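Local coordinates for DNA helicase assembly protein (Enterobacteria phage T4, PDB 1C1K), which loads the replicative helicase onto DNA covered by the single-stranded-DNA-binding protein at replication forks, and takes part in viral DNA replication, recombination and repair, at residues A[161-166]-A[197-202]; A[157-162]-A[191-196]; A[135-140]-A[171-176]; A[116-121]-A[209-214]. All blocks are in the same frame, centred on the assembly; numbering follows the deposited sequence.

Contact 1 (A[161-166]-A[197-202]); sequences FILLDS and LNIDSQ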
# COMPACT_ATOMS: atom_id res chain seq x y z
N PHE A 161 -3.62 -3.52 -7.12
CA PHE A 161 -3.73 -4.88 -6.62
C PHE A 161 -4.85 -4.97 -5.58
O PHE A 161 -5.68 -5.88 -5.61
CB PHE A 161 -2.40 -5.32 -5.98
CG PHE A 161 -2.25 -6.82 -5.86
CD1 PHE A 161 -2.82 -7.51 -4.79
CD2 PHE A 161 -1.54 -7.54 -6.82
CE1 PHE A 161 -2.67 -8.89 -4.67
CE2 PHE A 161 -1.39 -8.92 -6.71
CZ PHE A 161 -1.96 -9.60 -5.63
N ILE A 162 -4.89 -4.00 -4.66
CA ILE A 162 -5.91 -4.02 -3.63
C ILE A 162 -7.29 -3.69 -4.20
O ILE A 162 -8.30 -4.20 -3.72
CB ILE A 162 -5.53 -3.07 -2.47
CG1 ILE A 162 -4.28 -3.62 -1.77
CG2 ILE A 162 -6.67 -2.98 -1.46
CD1 ILE A 162 -3.57 -2.61 -0.88
N LEU A 163 -7.34 -2.87 -5.23
CA LEU A 163 -8.63 -2.55 -5.85
C LEU A 163 -9.18 -3.82 -6.52
O LEU A 163 -10.36 -4.14 -6.39
CB LEU A 163 -8.46 -1.43 -6.88
CG LEU A 163 -8.52 0.00 -6.31
CD1 LEU A 163 -7.92 0.97 -7.32
CD2 LEU A 163 -9.95 0.38 -5.99
N LEU A 164 -8.32 -4.55 -7.23
CA LEU A 164 -8.74 -5.78 -7.88
C LEU A 164 -9.20 -6.77 -6.80
O LEU A 164 -10.23 -7.44 -6.94
CB LEU A 164 -7.59 -6.39 -8.67
CG LEU A 164 -7.13 -5.64 -9.93
CD1 LEU A 164 -5.76 -6.14 -10.36
CD2 LEU A 164 -8.15 -5.84 -11.05
N ASP A 165 -8.44 -6.85 -5.71
CA ASP A 165 -8.77 -7.74 -4.61
C ASP A 165 -10.15 -7.49 -4.01
O ASP A 165 -10.82 -8.43 -3.56
CB ASP A 165 -7.72 -7.60 -3.50
CG ASP A 165 -8.06 -8.42 -2.27
OD1 ASP A 165 -7.79 -9.64 -2.28
OD2 ASP A 165 -8.60 -7.84 -1.29
N SER A 166 -10.59 -6.23 -4.01
CA SER A 166 -11.88 -5.88 -3.43
C SER A 166 -13.05 -6.67 -4.01
O SER A 166 -14.02 -6.93 -3.30
CB SER A 166 -12.13 -4.36 -3.55
OG SER A 166 -12.54 -3.96 -4.84
N LEU A 197 -7.29 1.40 3.53
CA LEU A 197 -7.92 1.85 2.29
C LEU A 197 -9.42 1.62 2.35
O LEU A 197 -9.87 0.52 2.65
CB LEU A 197 -7.33 1.11 1.08
CG LEU A 197 -5.96 1.55 0.57
CD1 LEU A 197 -5.50 0.59 -0.51
CD2 LEU A 197 -6.03 2.97 0.04
N ASN A 198 -10.19 2.67 2.06
CA ASN A 198 -11.64 2.59 2.05
C ASN A 198 -12.02 2.44 0.58
O ASN A 198 -11.99 3.41 -0.19
CB ASN A 198 -12.23 3.88 2.61
CG ASN A 198 -13.72 3.79 2.85
OD1 ASN A 198 -14.31 4.63 3.53
ND2 ASN A 198 -14.35 2.75 2.30
N ILE A 199 -12.37 1.22 0.19
CA ILE A 199 -12.69 0.94 -1.20
C ILE A 199 -14.12 0.51 -1.44
O ILE A 199 -14.66 -0.33 -0.72
CB ILE A 199 -11.75 -0.16 -1.75
CG1 ILE A 199 -10.31 0.36 -1.81
CG2 ILE A 199 -12.24 -0.64 -3.13
CD1 ILE A 199 -9.28 -0.74 -1.94
N ASP A 200 -14.74 1.10 -2.46
CA ASP A 200 -16.09 0.74 -2.86
C ASP A 200 -15.90 -0.34 -3.92
O ASP A 200 -15.63 -0.04 -5.09
CB ASP A 200 -16.81 1.94 -3.46
CG ASP A 200 -18.26 1.64 -3.80
OD1 ASP A 200 -18.57 0.46 -4.09
OD2 ASP A 200 -19.09 2.57 -3.78
N SER A 201 -16.04 -1.59 -3.50
CA SER A 201 -15.88 -2.75 -4.36
C SER A 201 -16.68 -2.70 -5.66
O SER A 201 -16.15 -3.02 -6.72
CB SER A 201 -16.26 -4.02 -3.60
OG SER A 201 -15.11 -4.77 -3.29
N GLN A 202 -17.95 -2.33 -5.56
CA GLN A 202 -18.81 -2.25 -6.73
C GLN A 202 -18.28 -1.27 -7.77
O GLN A 202 -18.27 -1.57 -8.96
CB GLN A 202 -20.23 -1.86 -6.31
CG GLN A 202 -21.27 -1.99 -7.42
CD GLN A 202 -21.27 -3.37 -8.07
OE1 GLN A 202 -21.38 -3.49 -9.29
NE2 GLN A 202 -21.16 -4.41 -7.25

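Contact 2 (A[157-162]-A[191-196]); sequences SFETFI and KAYRKI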
# COMPACT_ATOMS: atom_id res chain seq x y z
N SER A 157 0.43 -1.11 -9.53
CA SER A 157 0.64 -0.60 -8.18
C SER A 157 -0.06 -1.41 -7.08
O SER A 157 -0.88 -2.29 -7.36
CB SER A 157 0.15 0.84 -8.10
OG SER A 157 -1.25 0.88 -8.24
N PHE A 158 0.29 -1.10 -5.84
CA PHE A 158 -0.32 -1.76 -4.69
C PHE A 158 -1.79 -1.39 -4.65
O PHE A 158 -2.64 -2.22 -4.32
CB PHE A 158 0.35 -1.31 -3.39
CG PHE A 158 1.49 -2.20 -2.95
CD1 PHE A 158 2.74 -2.09 -3.54
CD2 PHE A 158 1.30 -3.13 -1.94
CE1 PHE A 158 3.79 -2.89 -3.13
CE2 PHE A 158 2.35 -3.94 -1.52
CZ PHE A 158 3.60 -3.82 -2.12
N GLU A 159 -2.11 -0.14 -4.98
CA GLU A 159 -3.50 0.30 -4.95
C GLU A 159 -4.32 -0.48 -5.98
O GLU A 159 -5.46 -0.86 -5.71
CB GLU A 159 -3.60 1.81 -5.22
CG GLU A 159 -3.02 2.68 -4.10
CD GLU A 159 -1.51 2.83 -4.20
OE1 GLU A 159 -0.94 2.44 -5.24
OE2 GLU A 159 -0.89 3.35 -3.25
N THR A 160 -3.74 -0.73 -7.15
CA THR A 160 -4.43 -1.49 -8.18
C THR A 160 -4.65 -2.92 -7.70
O THR A 160 -5.75 -3.46 -7.83
CB THR A 160 -3.63 -1.52 -9.50
OG1 THR A 160 -3.79 -0.26 -10.17
CG2 THR A 160 -4.13 -2.64 -10.41
N PHE A 161 -3.62 -3.52 -7.12
CA PHE A 161 -3.73 -4.88 -6.62
C PHE A 161 -4.85 -4.97 -5.58
O PHE A 161 -5.68 -5.88 -5.61
CB PHE A 161 -2.40 -5.32 -5.98
CG PHE A 161 -2.25 -6.82 -5.86
CD1 PHE A 161 -2.82 -7.51 -4.79
CD2 PHE A 161 -1.54 -7.54 -6.82
CE1 PHE A 161 -2.67 -8.89 -4.67
CE2 PHE A 161 -1.39 -8.92 -6.71
CZ PHE A 161 -1.96 -9.60 -5.63
N ILE A 162 -4.89 -4.00 -4.66
CA ILE A 162 -5.91 -4.02 -3.63
C ILE A 162 -7.29 -3.69 -4.20
O ILE A 162 -8.30 -4.20 -3.72
CB ILE A 162 -5.53 -3.07 -2.47
CG1 ILE A 162 -4.28 -3.62 -1.77
CG2 ILE A 162 -6.67 -2.98 -1.46
CD1 ILE A 162 -3.57 -2.61 -0.88
N LYS A 191 -2.21 -6.68 3.04
CA LYS A 191 -3.30 -6.72 4.00
C LYS A 191 -3.28 -5.49 4.90
O LYS A 191 -4.33 -4.94 5.23
CB LYS A 191 -3.22 -8.00 4.83
CG LYS A 191 -3.53 -9.25 4.01
CD LYS A 191 -3.95 -10.41 4.91
CE LYS A 191 -2.76 -11.00 5.65
NZ LYS A 191 -1.73 -11.55 4.73
N ALA A 192 -2.09 -5.04 5.29
CA ALA A 192 -1.98 -3.87 6.15
C ALA A 192 -2.52 -2.63 5.44
O ALA A 192 -3.31 -1.87 6.00
CB ALA A 192 -0.53 -3.65 6.56
N TYR A 193 -2.11 -2.44 4.18
CA TYR A 193 -2.56 -1.30 3.39
C TYR A 193 -4.07 -1.40 3.12
O TYR A 193 -4.78 -0.41 3.12
CB TYR A 193 -1.78 -1.24 2.08
CG TYR A 193 -1.83 0.08 1.32
CD1 TYR A 193 -2.22 1.27 1.94
CD2 TYR A 193 -1.49 0.12 -0.03
CE1 TYR A 193 -2.26 2.48 1.23
CE2 TYR A 193 -1.52 1.32 -0.75
CZ TYR A 193 -1.91 2.49 -0.11
OH TYR A 193 -1.95 3.66 -0.84
N ARG A 194 -4.54 -2.62 2.91
CA ARG A 194 -5.96 -2.83 2.66
C ARG A 194 -6.81 -2.34 3.84
O ARG A 194 -7.92 -1.86 3.66
CB ARG A 194 -6.23 -4.32 2.37
CG ARG A 194 -7.69 -4.68 2.11
CD ARG A 194 -7.84 -6.13 1.61
NE ARG A 194 -7.48 -7.11 2.64
CZ ARG A 194 -7.62 -8.43 2.51
NH1 ARG A 194 -8.10 -8.95 1.38
NH2 ARG A 194 -7.27 -9.23 3.51
N LYS A 195 -6.27 -2.46 5.06
CA LYS A 195 -7.00 -2.02 6.25
C LYS A 195 -7.22 -0.51 6.29
O LYS A 195 -8.25 -0.05 6.79
CB LYS A 195 -6.24 -2.45 7.51
CG LYS A 195 -6.35 -3.94 7.81
CD LYS A 195 -5.71 -4.30 9.14
CE LYS A 195 -5.91 -5.78 9.44
NZ LYS A 195 -6.46 -6.00 10.81
N ILE A 196 -6.27 0.25 5.77
CA ILE A 196 -6.43 1.70 5.79
C ILE A 196 -7.07 2.26 4.52
O ILE A 196 -7.36 3.45 4.44
CB ILE A 196 -5.07 2.41 6.04
CG1 ILE A 196 -4.01 1.91 5.08
CG2 ILE A 196 -4.62 2.17 7.48
CD1 ILE A 196 -2.70 2.68 5.18

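Contact 3 (A[135-140]-A[171-176]); sequences IFEYNP and IDKHDE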
# COMPACT_ATOMS: atom_id res chain seq x y z
N ILE A 135 -5.09 -15.18 -14.98
CA ILE A 135 -4.14 -14.16 -14.56
C ILE A 135 -4.17 -13.97 -13.04
O ILE A 135 -3.14 -13.77 -12.40
CB ILE A 135 -4.48 -12.79 -15.21
CG1 ILE A 135 -4.18 -12.83 -16.71
CG2 ILE A 135 -3.70 -11.67 -14.51
CD1 ILE A 135 -2.71 -12.93 -17.05
N PHE A 136 -5.37 -14.06 -12.47
CA PHE A 136 -5.58 -13.82 -11.06
C PHE A 136 -5.54 -15.02 -10.12
O PHE A 136 -5.44 -14.84 -8.91
CB PHE A 136 -6.89 -13.07 -10.88
CG PHE A 136 -7.04 -11.90 -11.81
CD1 PHE A 136 -7.62 -12.06 -13.07
CD2 PHE A 136 -6.54 -10.65 -11.46
CE1 PHE A 136 -7.70 -11.00 -13.95
CE2 PHE A 136 -6.63 -9.58 -12.34
CZ PHE A 136 -7.21 -9.75 -13.59
N GLU A 137 -5.59 -16.22 -10.66
CA GLU A 137 -5.58 -17.42 -9.83
C GLU A 137 -4.19 -17.89 -9.40
O GLU A 137 -3.25 -17.88 -10.18
CB GLU A 137 -6.29 -18.56 -10.55
CG GLU A 137 -7.78 -18.34 -10.76
CD GLU A 137 -8.58 -18.47 -9.48
OE1 GLU A 137 -9.61 -17.76 -9.35
OE2 GLU A 137 -8.19 -19.27 -8.60
N TYR A 138 -4.08 -18.30 -8.15
CA TYR A 138 -2.83 -18.80 -7.61
C TYR A 138 -2.47 -20.09 -8.38
O TYR A 138 -3.34 -20.91 -8.68
CB TYR A 138 -3.00 -19.09 -6.12
CG TYR A 138 -1.86 -19.86 -5.49
CD1 TYR A 138 -0.68 -19.21 -5.11
CD2 TYR A 138 -1.97 -21.23 -5.25
CE1 TYR A 138 0.36 -19.90 -4.51
CE2 TYR A 138 -0.93 -21.94 -4.64
CZ TYR A 138 0.23 -21.27 -4.27
OH TYR A 138 1.25 -21.96 -3.66
N ASN A 139 -1.18 -20.24 -8.70
CA ASN A 139 -0.68 -21.41 -9.43
C ASN A 139 0.25 -22.22 -8.52
O ASN A 139 1.40 -21.85 -8.33
CB ASN A 139 0.08 -20.95 -10.68
CG ASN A 139 0.46 -22.11 -11.60
OD1 ASN A 139 0.89 -21.90 -12.74
ND2 ASN A 139 0.31 -23.33 -11.11
N PRO A 140 -0.23 -23.35 -7.97
CA PRO A 140 0.57 -24.20 -7.09
C PRO A 140 1.94 -24.60 -7.65
O PRO A 140 2.90 -24.75 -6.90
CB PRO A 140 -0.32 -25.41 -6.84
CG PRO A 140 -1.71 -24.93 -7.11
CD PRO A 140 -1.59 -23.89 -8.17
N ILE A 171 -6.00 -11.74 -2.47
CA ILE A 171 -5.12 -11.86 -1.31
C ILE A 171 -5.44 -13.04 -0.41
O ILE A 171 -4.58 -13.89 -0.16
CB ILE A 171 -5.12 -10.56 -0.47
CG1 ILE A 171 -4.58 -9.39 -1.30
CG2 ILE A 171 -4.26 -10.74 0.78
CD1 ILE A 171 -4.93 -8.00 -0.74
N ASP A 172 -6.68 -13.10 0.06
CA ASP A 172 -7.08 -14.17 0.96
C ASP A 172 -6.94 -15.55 0.33
O ASP A 172 -6.50 -16.48 0.99
CB ASP A 172 -8.51 -13.94 1.45
CG ASP A 172 -8.63 -12.72 2.35
OD1 ASP A 172 -9.77 -12.35 2.70
OD2 ASP A 172 -7.59 -12.12 2.70
N LYS A 173 -7.29 -15.68 -0.95
CA LYS A 173 -7.17 -16.96 -1.64
C LYS A 173 -5.70 -17.37 -1.76
O LYS A 173 -5.36 -18.55 -1.63
CB LYS A 173 -7.80 -16.88 -3.02
CG LYS A 173 -9.31 -16.75 -2.98
CD LYS A 173 -9.96 -17.55 -4.09
CE LYS A 173 -10.37 -16.65 -5.24
NZ LYS A 173 -10.27 -17.38 -6.54
N HIS A 174 -4.82 -16.41 -2.02
CA HIS A 174 -3.40 -16.71 -2.13
C HIS A 174 -2.89 -17.16 -0.75
O HIS A 174 -2.17 -18.15 -0.63
CB HIS A 174 -2.63 -15.46 -2.59
CG HIS A 174 -2.55 -15.30 -4.08
ND1 HIS A 174 -3.67 -15.31 -4.89
CD2 HIS A 174 -1.50 -15.09 -4.90
CE1 HIS A 174 -3.30 -15.12 -6.15
NE2 HIS A 174 -1.99 -14.98 -6.18
N ASP A 175 -3.29 -16.42 0.28
CA ASP A 175 -2.88 -16.71 1.66
C ASP A 175 -3.25 -18.12 2.11
O ASP A 175 -2.48 -18.77 2.82
CB ASP A 175 -3.52 -15.70 2.62
CG ASP A 175 -2.73 -14.41 2.73
OD1 ASP A 175 -3.23 -13.49 3.41
OD2 ASP A 175 -1.63 -14.32 2.16
N GLU A 176 -4.43 -18.59 1.72
CA GLU A 176 -4.87 -19.92 2.12
C GLU A 176 -4.23 -21.06 1.33
O GLU A 176 -4.21 -22.19 1.80
CB GLU A 176 -6.40 -20.04 2.01
CG GLU A 176 -7.05 -19.29 0.86
CD GLU A 176 -8.44 -18.74 1.21
OE1 GLU A 176 -9.39 -18.97 0.43
OE2 GLU A 176 -8.58 -18.07 2.25

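Contact 4 (A[116-121]-A[209-214]); sequences DIRNIY and IETVKS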
# COMPACT_ATOMS: atom_id res chain seq x y z
N ASP A 116 -3.48 0.34 -15.51
CA ASP A 116 -3.02 -0.97 -15.07
C ASP A 116 -3.90 -2.10 -15.61
O ASP A 116 -3.38 -3.13 -16.04
CB ASP A 116 -2.97 -1.02 -13.54
CG ASP A 116 -1.80 -0.23 -12.97
OD1 ASP A 116 -1.72 -0.10 -11.73
OD2 ASP A 116 -0.95 0.25 -13.76
N ILE A 117 -5.22 -1.90 -15.59
CA ILE A 117 -6.13 -2.92 -16.10
C ILE A 117 -5.85 -3.20 -17.57
O ILE A 117 -5.74 -4.35 -17.98
CB ILE A 117 -7.61 -2.49 -15.93
CG1 ILE A 117 -7.99 -2.51 -14.44
CG2 ILE A 117 -8.53 -3.43 -16.69
CD1 ILE A 117 -9.19 -1.65 -14.11
N ARG A 118 -5.71 -2.14 -18.37
CA ARG A 118 -5.42 -2.33 -19.79
C ARG A 118 -4.12 -3.11 -19.95
O ARG A 118 -4.05 -4.04 -20.74
CB ARG A 118 -5.28 -0.98 -20.51
CG ARG A 118 -6.57 -0.23 -20.65
CD ARG A 118 -6.37 1.13 -21.34
NE ARG A 118 -7.47 2.04 -21.02
CZ ARG A 118 -7.33 3.17 -20.32
NH1 ARG A 118 -6.15 3.54 -19.86
NH2 ARG A 118 -8.41 3.91 -20.07
N ASN A 119 -3.10 -2.74 -19.19
CA ASN A 119 -1.82 -3.44 -19.29
C ASN A 119 -1.94 -4.90 -18.85
O ASN A 119 -1.27 -5.77 -19.42
CB ASN A 119 -0.76 -2.71 -18.47
CG ASN A 119 -0.31 -1.42 -19.13
OD1 ASN A 119 0.30 -0.56 -18.50
ND2 ASN A 119 -0.62 -1.28 -20.41
N ILE A 120 -2.77 -5.17 -17.86
CA ILE A 120 -2.94 -6.55 -17.40
C ILE A 120 -3.61 -7.34 -18.52
O ILE A 120 -3.23 -8.49 -18.79
CB ILE A 120 -3.84 -6.65 -16.15
CG1 ILE A 120 -3.15 -5.99 -14.95
CG2 ILE A 120 -4.11 -8.12 -15.82
CD1 ILE A 120 -4.09 -5.71 -13.81
N TYR A 121 -4.59 -6.73 -19.17
CA TYR A 121 -5.31 -7.38 -20.26
C TYR A 121 -4.40 -7.72 -21.43
O TYR A 121 -4.38 -8.86 -21.90
CB TYR A 121 -6.46 -6.49 -20.74
CG TYR A 121 -7.20 -7.06 -21.93
CD1 TYR A 121 -8.27 -7.94 -21.76
CD2 TYR A 121 -6.82 -6.73 -23.23
CE1 TYR A 121 -8.95 -8.48 -22.86
CE2 TYR A 121 -7.49 -7.26 -24.34
CZ TYR A 121 -8.55 -8.13 -24.15
OH TYR A 121 -9.21 -8.65 -25.25
N ILE A 209 -14.77 -3.83 -15.38
CA ILE A 209 -15.60 -4.36 -16.47
C ILE A 209 -15.61 -3.43 -17.68
O ILE A 209 -15.44 -3.88 -18.82
CB ILE A 209 -17.05 -4.60 -15.96
CG1 ILE A 209 -17.04 -5.74 -14.93
CG2 ILE A 209 -17.98 -4.96 -17.12
CD1 ILE A 209 -18.41 -6.04 -14.33
N GLU A 210 -15.79 -2.14 -17.44
CA GLU A 210 -15.82 -1.16 -18.51
C GLU A 210 -14.48 -1.06 -19.23
O GLU A 210 -14.42 -0.94 -20.46
CB GLU A 210 -16.21 0.21 -17.95
CG GLU A 210 -17.06 1.06 -18.89
CD GLU A 210 -18.40 0.42 -19.21
OE1 GLU A 210 -18.58 -0.03 -20.37
OE2 GLU A 210 -19.26 0.35 -18.31
N THR A 211 -13.39 -1.11 -18.47
CA THR A 211 -12.06 -1.00 -19.05
C THR A 211 -11.72 -2.23 -19.90
O THR A 211 -11.17 -2.10 -21.00
CB THR A 211 -10.99 -0.82 -17.95
OG1 THR A 211 -11.29 0.36 -17.20
CG2 THR A 211 -9.60 -0.66 -18.57
N VAL A 212 -12.05 -3.41 -19.40
CA VAL A 212 -11.77 -4.63 -20.15
C VAL A 212 -12.61 -4.63 -21.43
O VAL A 212 -12.13 -5.01 -22.50
CB VAL A 212 -12.09 -5.89 -19.31
CG1 VAL A 212 -12.07 -7.14 -20.18
CG2 VAL A 212 -11.08 -6.02 -18.17
N LYS A 213 -13.86 -4.18 -21.32
CA LYS A 213 -14.74 -4.15 -22.48
C LYS A 213 -14.16 -3.27 -23.58
O LYS A 213 -14.24 -3.62 -24.76
CB LYS A 213 -16.12 -3.63 -22.09
CG LYS A 213 -17.09 -3.56 -23.25
CD LYS A 213 -18.43 -3.02 -22.79
CE LYS A 213 -19.10 -2.24 -23.90
NZ LYS A 213 -20.50 -1.94 -23.52
N SER A 214 -13.58 -2.14 -23.19
CA SER A 214 -12.99 -1.22 -24.16
C SER A 214 -11.71 -1.79 -24.78
O SER A 214 -11.27 -1.34 -25.83
CB SER A 214 -12.71 0.14 -23.51
OG SER A 214 -11.61 0.09 -22.62
O HOH W 1 -9.74 1.72 -21.97

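Contact 1 (A[161-166]-A[197-202])
Ile-162 and Ile-199 meet methyl to methyl: CG2 of Ile-162 lies 3.5 Å from CD1 of Ile-199, tighter than usual carbon-carbon contact, and the two side chains cross at about a right angle. The same helix residue sends CD1 to within 3.8 Å of Leu-197 CD1, while its CG2 lies against both Ile-199 CD1 and Leu-197 CD1. Ile-199 is branched as well. Its CG2, placed opposite the backbone N by a chi1 of -66° for CG1, touches Leu-163 CD2 at 3.8 Å and Ser-166 CB at 3.7 Å. Ser-166 suits the narrow end of the interface, where its CA comes within 5.2 Å of the CA of Ser-201; its hydroxyl turns back onto its own helix and donates to Leu-163 O over 2.7 Å, in the carbonyl plane. Further out, Leu-197 and Ile-199 also pack on Ile-2 of the antiparallel strand 2-4, while Leu-163 reaches Phe-113 of helix 109-126. Asp-200, at the N-cap position, starts helix 201-216. In the C-terminal part of this mainly helical protein, helix 158-168 thus packs against strand 197-199 of a two-stranded sheet and the capped turn that leads from it into the last helix.

Contact 2 (A[157-162]-A[191-196])
Tyr-193 reaches across to helix 158-168 and is met by three residues from the first turn or so of it, Phe-158, Glu-159 and Ile-162. This is steep helix-helix packing inside an alpha-helical fold: the axes of the two short helical segments lie 10.3 Å apart and cross at -78°, so the contact is confined to a small patch near the centre of the chain. The tight part lies at the tyrosine ring. CD1 of Ile-162 comes to 3.5 Å from Tyr-193 CD2 and 3.7 Å from Tyr-193 CB, while Phe-158 CB lies near the ring plane at its edge. With CG opposite the backbone N (chi1 -163°), the ring extends from helix 181-196 toward helix 158-168, a task for which a long, flat residue with a polar end is well suited. Val-80 and Ile-76 of helix 68-81 also touch the tyrosine side chain.

The looser side is that of Arg-194, partly exposed, whose CB and CG only graze Ile-162 CG2 at 4.1 Å. Its guanidinium leads away from the contact to salt bridges with Asp-165 and Asp-172, so the aliphatic stem packs while the charge is met elsewhere. On the buried side, Glu-159 bends at its second torsion to bring its carboxylate round to the tyrosine, and OE2 is also hydrogen-bonded to the hydroxyl of Tyr-102. The Tyr-193 OH donates to the anti lone pair of Glu-159 OE2 over 2.7 Å, the carboxylate standing 87° to the ring.

Contact 3 (A[135-140]-A[171-176])
Tyr-138 and His-174 bring the two backbones closest, their CA atoms 5.9 Å apart; 171-176 is helical, whereas 137-138 is extended, with psi near 139° at both residues. That stretched course lays the loop across the imidazole. Tyr-138 CB sits over the centre of the His-174 ring, a CH-pi contact of 4.0 Å to the centroid and only 13° off the normal. Because CG of Tyr-138 is turned opposite its backbone N, the phenol ring continues past the histidine and presents its edge to the imidazole face, with planes at 70° and centroids 5.7 Å apart. At the imidazole's own edge, Phe-136 O lies in the ring plane, 3.5 Å from CE1. A histidine fits here, offering a flat face for the loop and a nitrogen, NE2, for its hydrogen bond to Ser-145 OG. Nearer the surface, Glu-137 bends at chi2 so that OE1 forms a salt bridge of 2.9 Å with NZ of Lys-173, a partly exposed pair whose long chains can reach each other. Ile-171 packs on helix 181-196. Trp-183 of that helix meets the imidazole. On the loop side, Phe-136 rests on Leu-164 and Leu-168 of helix 158-168 and on Ile-120 of helix 109-126.

Contact 4 (A[116-121]-A[209-214])
Packing of the last helix, 201-216, on helix 109-126 brings Thr-211 and Val-212 against Ile-117, Arg-118 and Tyr-121. The closest pair is methyl on methyl: Ile-117 CG2 stands 3.5 Å from Thr-211 CG2, with the two side chains crossing at a slant. Ile-117 CG2 also reaches Val-212 CG2 at 3.9 Å, so this one branch touches neighbouring residues of the opposing helix. The threonine can serve a largely apolar surface because its two branches part company: CG2, opposite the backbone N, faces the isoleucine, while OG1 (chi1 -58°) lies beside the backbone N and hydrogen-bonds to Val-207 O in its own helix.

The axes of the two short helical segments approach to 9.3 Å and cross at -49°, an oblique alpha-alpha packing in which the CA atoms of Arg-118 and Val-212 come within 6.8 Å. The beta-branched Ile-117, Thr-211 and Val-212 carry the apolar packing. Tyr-121 extends the patch along helix 109-126; its CD1 lies 4.2 Å from Val-212 CG1, and the two side chains meet at about a right angle. The tyrosine side chain also touches Cys-215 and Lys-216.

Arg-118 borders the apolar patch and has a double role. Its aliphatic stem, extended from CG to NE, passes Thr-211 CG2, with CG 3.7 Å away. Beyond it, NE donates to a water over 2.5 Å, and that water donates in turn to Ser-214 OG at 2.6 Å, linking the helices through solvent at the border of the apolar patch. Ser-214 OG itself donates to Thr-211 O, the hydroxyl lying 27° out of that carbonyl's plane.

Contacts 1 and 2 share Ile-162 and lie 8 Å apart between centres, placed on successive parts of the chain where helix 181-196 passes into strand 197-199. Asp-165 of contact 1 ties them by a 2.9 Å salt bridge from its OD2 to Arg-194 NH1. Contact 3, about 16 Å from both, is joined to contact 2 by Lys-191 NZ to Asp-175 OD1 at 2.8 Å and Arg-194 NH2 to Asp-172 OD2 at 3.0 Å. Contact 4 closes a chain loop enclosing the other three; Ile-120 packs on Leu-164, Ile-135 and Phe-136, and Asp-116 OD1 meets Thr-160 OG1 at 2.6 Å. Bound iridium lies about 9 Å from the side chain of Glu-137, 11 Å from Leu-163 and 13 Å from Thr-211.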